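Local coordinates for protein aeromonas extracellular serine protease (Aeromonas sobria, PDB 3WQB) that cleaves peptide bonds that follow two basic residues, one of them lysine, and probably acts as a virulence factor by attacking host plasma proteins, at residues 296-300 with 301-305; 400-403 with 404-408; 164-167 with 168-171; 563-566 with 567-570. The protein carries 1 engineered substitution. All coordinates share one frame; numbering follows the deposited sequence.

How the interactions relate
The four contacts are separate local structures in one chain, and none touches another. Interactions 1 and 3 lie in the subtilisin-type protease part: the first wraps a calcium ion, the second turns the chain from helix 155-164 into the central parallel sheet. Their nearest atoms are about 17 Å apart. Interaction 4 belongs to the P-domain, yet its hairpin pairs with strand 228-233 of the protease part. Its nearest atoms come within about 11 Å of interaction 1, and the R566 side chain is about 12 Å from that of H115, a predicted charge-relay residue that Y305 of interaction 1 touches. Interaction 2, a small hairpin, lies about 28 Å from interaction 1, nearest atoms again.

Interaction 1 of 4, residues 296-300 with 301-305; sequences TDLPG and CDMGY. With CA (calcium ion), chain E.
A chi1 of -164° and a chi2 of 40° set the D297 carboxylate so that OD2 binds the calcium ion while OD1 accepts the N-H of Y305. The result is a calcium-binding loop in the protease part of the chain, in which residues 297 to 303 supply four of the six protein ligands. OD2 of D297 sits 2.4 Å from the calcium ion. The carbonyl O of L298 and that of G300 point inward at the same ion, and O of M303 is bound at 2.3 Å. The carbonyls of N306 and C326 complete the set, and C301 is tied to C326 by a disulfide, so the loop is fixed covalently as well as through the metal.

These oxygens are drawn close: O of G300 and O of M303 are 3.1 Å apart, a closeness the cation probably offsets. A type I turn from G300 to M303 brings those two carbonyls to the same side. At the back of the loop, CB of L298 packs on CB of M303 at 3.7 Å and also lies over CA of G304. The carboxylate of D297 takes the place where a side chain on G304 would stand. The bond from Y305 uses the syn lone pair of D297 OD1, at 2.7 Å between OD1 and N of Y305.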
loop_
_atom_site.group_PDB
_atom_site.type_symbol
_atom_site.label_atom_id
_atom_site.label_comp_id
_atom_site.label_asym_id
_atom_site.label_seq_id
_atom_site.Cartn_x
_atom_site.Cartn_y
_atom_site.Cartn_z
ATOM N N THR A 296 -4.079 -21.102 -1.615
ATOM C CA THR A 296 -5.204 -21.643 -0.885
ATOM C C THR A 296 -6.470 -20.819 -1.108
ATOM O O THR A 296 -6.471 -19.593 -0.965
ATOM C CB THR A 296 -4.890 -21.689 0.617
ATOM O OG1 THR A 296 -4.391 -20.412 1.037
ATOM C CG2 THR A 296 -3.823 -22.734 0.917
ATOM N N ASP A 297 -7.554 -21.513 -1.437
ATOM C CA ASP A 297 -8.866 -20.916 -1.621
ATOM C C ASP A 297 -9.721 -21.175 -0.391
ATOM O O ASP A 297 -9.342 -21.967 0.471
ATOM C CB ASP A 297 -9.529 -21.570 -2.836
ATOM C CG ASP A 297 -10.711 -20.782 -3.352
ATOM O OD1 ASP A 297 -10.619 -19.535 -3.379
ATOM O OD2 ASP A 297 -11.729 -21.409 -3.722
ATOM N N LEU A 298 -10.873 -20.511 -0.299
ATOM C CA LEU A 298 -11.873 -20.966 0.662
ATOM C C LEU A 298 -12.196 -22.434 0.373
ATOM O O LEU A 298 -12.363 -22.809 -0.790
ATOM C CB LEU A 298 -13.144 -20.129 0.594
ATOM C CG LEU A 298 -13.007 -18.635 0.885
ATOM C CD1 LEU A 298 -14.371 -17.963 0.868
ATOM C CD2 LEU A 298 -12.322 -18.404 2.214
ATOM N N PRO A 299 -12.251 -23.278 1.421
ATOM C CA PRO A 299 -12.422 -24.713 1.154
ATOM C C PRO A 299 -13.784 -25.069 0.551
ATOM O O PRO A 299 -14.791 -24.426 0.855
ATOM C CB PRO A 299 -12.253 -25.360 2.533
ATOM C CG PRO A 299 -12.419 -24.264 3.530
ATOM C CD PRO A 299 -12.061 -22.988 2.855
ATOM N N GLY A 300 -13.796 -26.082 -0.307
ATOM C CA GLY A 300 -15.037 -26.580 -0.881
ATOM C C GLY A 300 -15.352 -25.950 -2.220
ATOM O O GLY A 300 -14.869 -24.864 -2.546
ATOM N N CYS A 301 -16.181 -26.633 -2.994
ATOM C CA CYS A 301 -16.567 -26.139 -4.301
ATOM C C CYS A 301 -17.778 -25.202 -4.215
ATOM O O CYS A 301 -18.284 -24.749 -5.228
ATOM C CB CYS A 301 -16.776 -27.298 -5.283
ATOM S SG CYS A 301 -15.290 -28.331 -5.556
ATOM N N ASP A 302 -18.200 -24.887 -2.993
ATOM C CA ASP A 302 -19.269 -23.912 -2.766
ATOM C C ASP A 302 -18.782 -22.555 -2.253
ATOM O O ASP A 302 -19.584 -21.637 -2.079
ATOM C CB ASP A 302 -20.300 -24.477 -1.788
ATOM C CG ASP A 302 -19.687 -24.879 -0.455
ATOM O OD1 ASP A 302 -18.457 -25.123 -0.382
ATOM O OD2 ASP A 302 -20.449 -24.966 0.532
ATOM N N MET A 303 -17.481 -22.439 -1.998
ATOM C CA MET A 303 -16.897 -21.211 -1.455
ATOM C C MET A 303 -15.601 -20.893 -2.181
ATOM O O MET A 303 -14.862 -21.794 -2.577
ATOM C CB MET A 303 -16.584 -21.382 0.037
ATOM C CG MET A 303 -17.807 -21.643 0.921
ATOM S SD MET A 303 -18.895 -20.214 1.104
ATOM C CE MET A 303 -17.959 -19.237 2.271
ATOM N N GLY A 304 -15.316 -19.603 -2.312
ATOM C CA GLY A 304 -14.006 -19.158 -2.767
ATOM C C GLY A 304 -13.948 -18.783 -4.229
ATOM O O GLY A 304 -14.963 -18.801 -4.945
ATOM N N TYR A 305 -12.742 -18.444 -4.685
ATOM C CA TYR A 305 -12.526 -18.140 -6.103
ATOM C C TYR A 305 -12.606 -19.395 -6.984
ATOM O O TYR A 305 -12.845 -19.290 -8.189
ATOM C CB TYR A 305 -11.176 -17.458 -6.319
ATOM C CG TYR A 305 -10.977 -16.135 -5.618
ATOM C CD1 TYR A 305 -12.036 -15.248 -5.419
ATOM C CD2 TYR A 305 -9.710 -15.765 -5.157
ATOM C CE1 TYR A 305 -11.841 -14.026 -4.788
ATOM C CE2 TYR A 305 -9.504 -14.543 -4.525
ATOM C CZ TYR A 305 -10.569 -13.681 -4.335
ATOM O OH TYR A 305 -10.357 -12.465 -3.708
HETATM CA CA CA E . -13.173 -23.230 -3.027
#

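Interaction 2 of 4, residues 400-403 with 404-408; sequences ERNA and AGMWF
The indole of W407 carries the aliphatic stem of R401 on one face: CB of R401 stands 3.8 Å from the centroid of the six-membered ring, almost on its normal, in a CH-pi contact. The guanidinium has CA of G405 over one face, 3.6 Å above its plane, with CD1 of W407 in plane at its edge; the two flat groups are 51° apart. O of G405 also lies over a guanidinium face, badly placed for a hydrogen bond. A chi1 of -163° swings the R401 chain away from its own N-H and lays it across the ring. R371 adds a cation-pi contact to W407, on the sheet face that R401 and W407 share.

The backbone is a tight antiparallel hairpin. E400 and F408 form a hydrogen-bonded pair, R401 and W407 a non-hydrogen-bonded one. At the end, N of N402 bonds to O of M406 at 2.8 Å while N of G405 reaches O of N402: a type I turn with a G1 bulge, in which G405 takes the positive phi the bulge demands.

OD1 of N402 braces the turn from within. It accepts N of A404 at 2.9 Å, making an Asx turn, and N of M406 at 3.0 Å, the two donors coming from opposite faces of the amide plane. ND2 of N402 donates to the carbonyls of K537 and Y539. F408 meets F414 edge-to-face, E400 forms salt bridges with K537 and with K394 of strand 390-396, and M406 packs against A366 and R367 of helix 358-368.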
loop_
_atom_site.group_PDB
_atom_site.type_symbol
_atom_site.label_atom_id
_atom_site.label_comp_id
_atom_site.label_asym_id
_atom_site.label_seq_id
_atom_site.Cartn_x
_atom_site.Cartn_y
_atom_site.Cartn_z
ATOM N N GLU A 400 16.958 4.693 -12.534
ATOM C CA GLU A 400 17.997 5.701 -12.300
ATOM C C GLU A 400 18.836 5.322 -11.086
ATOM O O GLU A 400 18.357 4.661 -10.155
ATOM C CB GLU A 400 17.384 7.093 -12.113
ATOM C CG GLU A 400 16.607 7.551 -13.351
ATOM C CD GLU A 400 15.943 8.901 -13.203
ATOM O OE1 GLU A 400 16.105 9.528 -12.144
ATOM O OE2 GLU A 400 15.266 9.346 -14.155
ATOM N N ARG A 401 20.102 5.717 -11.108
ATOM C CA ARG A 401 21.014 5.414 -10.009
ATOM C C ARG A 401 21.266 6.689 -9.207
ATOM O O ARG A 401 21.641 7.721 -9.773
ATOM C CB ARG A 401 22.328 4.840 -10.551
ATOM C CG ARG A 401 23.180 4.121 -9.507
ATOM C CD ARG A 401 24.442 3.545 -10.136
ATOM N NE ARG A 401 24.841 2.307 -9.470
ATOM C CZ ARG A 401 26.046 2.055 -8.966
ATOM N NH1 ARG A 401 27.019 2.954 -9.037
ATOM N NH2 ARG A 401 26.275 0.884 -8.385
ATOM N N ASN A 402 21.061 6.627 -7.891
ATOM C CA ASN A 402 21.256 7.814 -7.053
ATOM C C ASN A 402 22.736 8.063 -6.731
ATOM O O ASN A 402 23.605 7.309 -7.173
ATOM C CB ASN A 402 20.350 7.809 -5.806
ATOM C CG ASN A 402 20.811 6.852 -4.707
ATOM O OD1 ASN A 402 21.960 6.388 -4.673
ATOM N ND2 ASN A 402 19.903 6.572 -3.778
ATOM N N ALA A 403 23.023 9.114 -5.969
ATOM C CA ALA A 403 24.420 9.514 -5.761
ATOM C C ALA A 403 25.188 8.567 -4.845
ATOM O O ALA A 403 26.428 8.619 -4.790
ATOM C CB ALA A 403 24.505 10.935 -5.241
ATOM N N ALA A 404 24.461 7.694 -4.152
ATOM C CA ALA A 404 25.061 6.695 -3.278
ATOM C C ALA A 404 25.176 5.350 -3.996
ATOM O O ALA A 404 25.564 4.357 -3.392
ATOM C CB ALA A 404 24.241 6.551 -2.003
ATOM N N GLY A 405 24.818 5.316 -5.277
ATOM C CA GLY A 405 25.001 4.111 -6.079
ATOM C C GLY A 405 23.815 3.162 -6.100
ATOM O O GLY A 405 23.900 2.073 -6.668
ATOM N N MET A 406 22.713 3.573 -5.479
ATOM C CA MET A 406 21.506 2.746 -5.415
ATOM C C MET A 406 20.637 2.953 -6.653
ATOM O O MET A 406 20.261 4.084 -6.978
ATOM C CB MET A 406 20.682 3.085 -4.166
ATOM C CG MET A 406 21.343 2.765 -2.838
ATOM S SD MET A 406 21.525 1.008 -2.482
ATOM C CE MET A 406 19.818 0.479 -2.316
ATOM N N TRP A 407 20.310 1.855 -7.323
ATOM C CA TRP A 407 19.383 1.883 -8.442
ATOM C C TRP A 407 17.962 1.918 -7.912
ATOM O O TRP A 407 17.608 1.170 -6.994
ATOM C CB TRP A 407 19.556 0.645 -9.314
ATOM C CG TRP A 407 20.757 0.707 -10.206
ATOM C CD1 TRP A 407 21.975 0.134 -9.987
ATOM C CD2 TRP A 407 20.843 1.370 -11.470
ATOM N NE1 TRP A 407 22.820 0.402 -11.036
ATOM C CE2 TRP A 407 22.151 1.155 -11.965
ATOM C CE3 TRP A 407 19.942 2.124 -12.235
ATOM C CZ2 TRP A 407 22.584 1.679 -13.191
ATOM C CZ3 TRP A 407 20.369 2.633 -13.455
ATOM C CH2 TRP A 407 21.678 2.403 -13.922
ATOM N N PHE A 408 17.127 2.747 -8.530
ATOM C CA PHE A 408 15.742 2.884 -8.087
ATOM C C PHE A 408 14.851 3.251 -9.260
ATOM O O PHE A 408 15.261 4.006 -10.142
ATOM C CB PHE A 408 15.630 3.971 -7.002
ATOM C CG PHE A 408 14.236 4.126 -6.453
ATOM C CD1 PHE A 408 13.785 3.273 -5.449
ATOM C CD2 PHE A 408 13.368 5.102 -6.946
ATOM C CE1 PHE A 408 12.488 3.378 -4.943
ATOM C CE2 PHE A 408 12.060 5.222 -6.444
ATOM C CZ PHE A 408 11.624 4.349 -5.439
#

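Interaction 3 of 4, residues 164-167 with 168-171; sequences DSNA and SRDN
R169 and N166 run side by side, pointing the same way, and touch through OD1 of N166. That oxygen lies at the guanidinium edge near its plane and receives two weak hydrogen bonds, from NE and NH2 of R169, each 3.1 Å long; the amide and guanidinium planes are 59° apart. R169 has CG between its backbone N and carbonyl carbon (chi1 64°) and bends again at chi3, which folds the guanidinium back over the preceding turn. There O of S165 sits over one of its faces. O of D164 approaches NH2 of R169 as well, at an angle too poor for a hydrogen bond.

The next shell is mostly main chain, with the S165 hydroxyl added. O of S165 accepts N of R169 at 3.0 Å and, weakly, N of S168. The stronger bond to N of S168 comes from the S165 side chain, whose OG lies 3.1 Å away. Both serine hydroxyls, S165 OG and S168 OG, also bond to O of Y160 in helix 155-164. Farther along, a type I turn runs from S168 to N171, and O of S168 takes ND2 of N171 at 3.0 Å along with its backbone N, both from the same face; ND2 of N171 also donates to Q142. Water 1 lies within hydrogen-bonding distance of O of N166 and OD1 of D170, a carboxylate also held in a salt bridge by R93.

The loop carries the chain from helix 155-164 to strand 173-179, one helix-to-strand connection of the parallel alpha/beta subtilisin fold.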
loop_
_atom_site.group_PDB
_atom_site.type_symbol
_atom_site.label_atom_id
_atom_site.label_comp_id
_atom_site.label_asym_id
_atom_site.label_seq_id
_atom_site.Cartn_x
_atom_site.Cartn_y
_atom_site.Cartn_z
ATOM N N ASP A 164 -1.992 -3.152 18.440
ATOM C CA ASP A 164 -2.341 -2.481 19.696
ATOM C C ASP A 164 -2.870 -3.447 20.758
ATOM O O ASP A 164 -2.777 -3.158 21.952
ATOM C CB ASP A 164 -3.356 -1.363 19.449
ATOM C CG ASP A 164 -3.696 -0.593 20.706
ATOM O OD1 ASP A 164 -2.815 0.125 21.210
ATOM O OD2 ASP A 164 -4.859 -0.687 21.156
ATOM N N SER A 165 -3.399 -4.593 20.340
ATOM C CA SER A 165 -4.002 -5.547 21.279
ATOM C C SER A 165 -2.998 -6.578 21.770
ATOM O O SER A 165 -1.952 -6.794 21.155
ATOM C CB SER A 165 -5.177 -6.258 20.612
ATOM O OG SER A 165 -4.738 -7.150 19.606
ATOM N N ASN A 166 -3.332 -7.236 22.876
ATOM C CA ASN A 166 -2.510 -8.335 23.352
ATOM C C ASN A 166 -2.392 -9.419 22.296
ATOM O O ASN A 166 -1.348 -10.042 22.147
ATOM C CB ASN A 166 -3.075 -8.912 24.646
ATOM C CG ASN A 166 -2.958 -7.950 25.799
ATOM O OD1 ASN A 166 -2.265 -6.937 25.710
ATOM N ND2 ASN A 166 -3.639 -8.257 26.891
ATOM N N ALA A 167 -3.466 -9.613 21.536
ATOM C CA ALA A 167 -3.492 -10.655 20.526
ATOM C C ALA A 167 -2.498 -10.381 19.394
ATOM O O ALA A 167 -1.796 -11.298 18.944
ATOM C CB ALA A 167 -4.909 -10.816 19.977
ATOM N N SER A 168 -2.441 -9.133 18.931
ATOM C CA SER A 168 -1.663 -8.838 17.717
ATOM C C SER A 168 -0.303 -8.187 17.941
ATOM O O SER A 168 0.479 -8.077 16.987
ATOM C CB SER A 168 -2.483 -8.026 16.708
ATOM O OG SER A 168 -2.633 -6.679 17.135
ATOM N N ARG A 169 0.005 -7.808 19.188
ATOM C CA ARG A 169 1.220 -7.039 19.470
ATOM C C ARG A 169 2.498 -7.799 19.126
ATOM O O ARG A 169 3.488 -7.192 18.735
ATOM C CB ARG A 169 1.253 -6.524 20.921
ATOM C CG ARG A 169 1.302 -7.594 21.999
ATOM C CD ARG A 169 1.314 -6.990 23.409
ATOM N NE ARG A 169 0.050 -6.326 23.733
ATOM C CZ ARG A 169 -0.140 -5.009 23.754
ATOM N NH1 ARG A 169 0.864 -4.173 23.498
ATOM N NH2 ARG A 169 -1.336 -4.523 24.047
ATOM N N ASP A 170 2.464 -9.126 19.250
ATOM C CA ASP A 170 3.661 -9.945 19.071
ATOM C C ASP A 170 3.815 -10.542 17.683
ATOM O O ASP A 170 4.542 -11.510 17.492
ATOM C CB ASP A 170 3.736 -11.040 20.138
ATOM C CG ASP A 170 2.568 -12.006 20.072
ATOM O OD1 ASP A 170 1.514 -11.666 19.474
ATOM O OD2 ASP A 170 2.712 -13.114 20.645
ATOM N N ASN A 171 3.134 -9.960 16.706
ATOM C CA ASN A 171 3.466 -10.249 15.316
ATOM C C ASN A 171 4.699 -9.480 14.898
ATOM O O ASN A 171 4.898 -8.338 15.323
ATOM C CB ASN A 171 2.307 -9.907 14.392
ATOM C CG ASN A 171 1.162 -10.851 14.563
ATOM O OD1 ASN A 171 1.264 -12.029 14.217
ATOM N ND2 ASN A 171 0.066 -10.357 15.132
HETATM O O HOH W 1 -0.450 -12.750 21.303
#

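Interaction 4 of 4, residues 563-566 with 567-570; sequences LLNR and ETRE
N565 OD1 receives the N-H of T568 at 3.0 Å in a nearly straight bond, with the donor above the amide plane, and a weaker one from N of E567. The side chain thus closes the four-residue loop R566 to R569 from inside, a placement that follows from its trans chi1 of -174°. The main chain of N565 works too: its N donates to O of E570 at 2.9 Å, and its O accepts N of R569 at 2.8 Å, where the positive phi of R569 (75°) turns the chain back. N of E570 is taken by OG1 of T568, an ST turn. The same hydroxyl oxygen sits 3.1 Å from CG of N565, where the two side chains are close but unbonded.

R569 doubles back over the loop through bends at chi2 and chi3. Its NH1 donates to O of R566 at 3.1 Å, on a lone pair and in the guanidinium plane. Water 2, also in that plane, bridges the two arginines, accepting from NH1 of R569 and weakly from NE of R566. Above one face of the guanidinium lie the methyls of L564, with CD1 4.1 Å over its centre.

This loop joins strands 559-565 and 571-576. The first of these pairs with strand 228-233 of the protease part through the backbone of L564 and V229, and R566 with G227 continues the pairing just beyond the strand ends. The chemistry implies a surface hairpin end held mainly by polar bonds: the N565 amide, the T568 hydroxyl and the R569 guanidinium each tie up main-chain groups of the turn.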
loop_
_atom_site.group_PDB
_atom_site.type_symbol
_atom_site.label_atom_id
_atom_site.label_comp_id
_atom_site.label_asym_id
_atom_site.label_seq_id
_atom_site.Cartn_x
_atom_site.Cartn_y
_atom_site.Cartn_z
ATOM N N LEU A 563 -16.745 7.133 -16.448
ATOM C CA LEU A 563 -17.330 6.808 -15.157
ATOM C C LEU A 563 -18.337 5.678 -15.332
ATOM O O LEU A 563 -19.305 5.816 -16.088
ATOM C CB LEU A 563 -18.040 8.026 -14.556
ATOM C CG LEU A 563 -17.347 9.387 -14.530
ATOM C CD1 LEU A 563 -18.362 10.474 -14.249
ATOM C CD2 LEU A 563 -16.267 9.375 -13.471
ATOM N N LEU A 564 -18.110 4.563 -14.645
ATOM C CA LEU A 564 -19.035 3.428 -14.674
ATOM C C LEU A 564 -19.752 3.293 -13.350
ATOM O O LEU A 564 -19.115 3.108 -12.318
ATOM C CB LEU A 564 -18.290 2.129 -14.995
ATOM C CG LEU A 564 -19.033 0.792 -14.858
ATOM C CD1 LEU A 564 -20.136 0.676 -15.909
ATOM C CD2 LEU A 564 -18.058 -0.370 -14.987
ATOM N N ASN A 565 -21.076 3.389 -13.380
ATOM C CA ASN A 565 -21.898 3.033 -12.233
ATOM C C ASN A 565 -22.005 1.505 -12.201
ATOM O O ASN A 565 -22.610 0.910 -13.086
ATOM C CB ASN A 565 -23.278 3.680 -12.385
ATOM C CG ASN A 565 -24.167 3.481 -11.168
ATOM O OD1 ASN A 565 -24.346 2.364 -10.687
ATOM N ND2 ASN A 565 -24.742 4.571 -10.676
ATOM N N ARG A 566 -21.415 0.868 -11.191
ATOM C CA ARG A 566 -21.281 -0.598 -11.194
ATOM C C ARG A 566 -22.615 -1.328 -11.051
ATOM O O ARG A 566 -22.787 -2.435 -11.573
ATOM C CB ARG A 566 -20.306 -1.062 -10.108
ATOM C CG ARG A 566 -18.892 -0.551 -10.317
ATOM C CD ARG A 566 -17.961 -1.036 -9.223
ATOM N NE ARG A 566 -17.469 -2.385 -9.489
ATOM C CZ ARG A 566 -16.534 -3.000 -8.770
ATOM N NH1 ARG A 566 -15.975 -2.392 -7.728
ATOM N NH2 ARG A 566 -16.157 -4.229 -9.094
ATOM N N GLU A 567 -23.549 -0.688 -10.358
ATOM C CA GLU A 567 -24.888 -1.223 -10.128
ATOM C C GLU A 567 -25.793 -1.115 -11.361
ATOM O O GLU A 567 -26.401 -2.106 -11.775
ATOM C CB GLU A 567 -25.515 -0.495 -8.940
ATOM C CG GLU A 567 -26.958 -0.844 -8.633
ATOM C CD GLU A 567 -27.594 0.183 -7.723
ATOM O OE1 GLU A 567 -28.490 0.913 -8.199
ATOM O OE2 GLU A 567 -27.182 0.276 -6.543
ATOM N N THR A 568 -25.887 0.082 -11.931
ATOM C CA THR A 568 -26.804 0.325 -13.053
ATOM C C THR A 568 -26.170 0.021 -14.406
ATOM O O THR A 568 -26.881 -0.182 -15.393
ATOM C CB THR A 568 -27.311 1.779 -13.078
ATOM O OG1 THR A 568 -26.224 2.659 -13.397
ATOM C CG2 THR A 568 -27.924 2.178 -11.735
ATOM N N ARG A 569 -24.838 -0.008 -14.433
ATOM C CA ARG A 569 -24.024 -0.170 -15.656
ATOM C C ARG A 569 -23.977 1.093 -16.520
ATOM O O ARG A 569 -23.398 1.077 -17.612
ATOM C CB ARG A 569 -24.442 -1.398 -16.496
ATOM C CG ARG A 569 -24.522 -2.721 -15.727
ATOM C CD ARG A 569 -23.307 -2.946 -14.830
ATOM N NE ARG A 569 -22.083 -3.182 -15.594
ATOM C CZ ARG A 569 -20.880 -3.377 -15.058
ATOM N NH1 ARG A 569 -20.716 -3.364 -13.738
ATOM N NH2 ARG A 569 -19.833 -3.586 -15.847
ATOM N N GLU A 570 -24.567 2.182 -16.030
ATOM C CA GLU A 570 -24.553 3.451 -16.762
ATOM C C GLU A 570 -23.142 4.010 -16.847
ATOM O O GLU A 570 -22.439 4.123 -15.840
ATOM C CB GLU A 570 -25.483 4.494 -16.132
ATOM C CG GLU A 570 -25.730 5.709 -17.046
ATOM C CD GLU A 570 -26.205 6.957 -16.307
ATOM O OE1 GLU A 570 -26.300 6.936 -15.061
ATOM O OE2 GLU A 570 -26.477 7.973 -16.984
HETATM O O HOH W 2 -17.994 -3.972 -12.344
#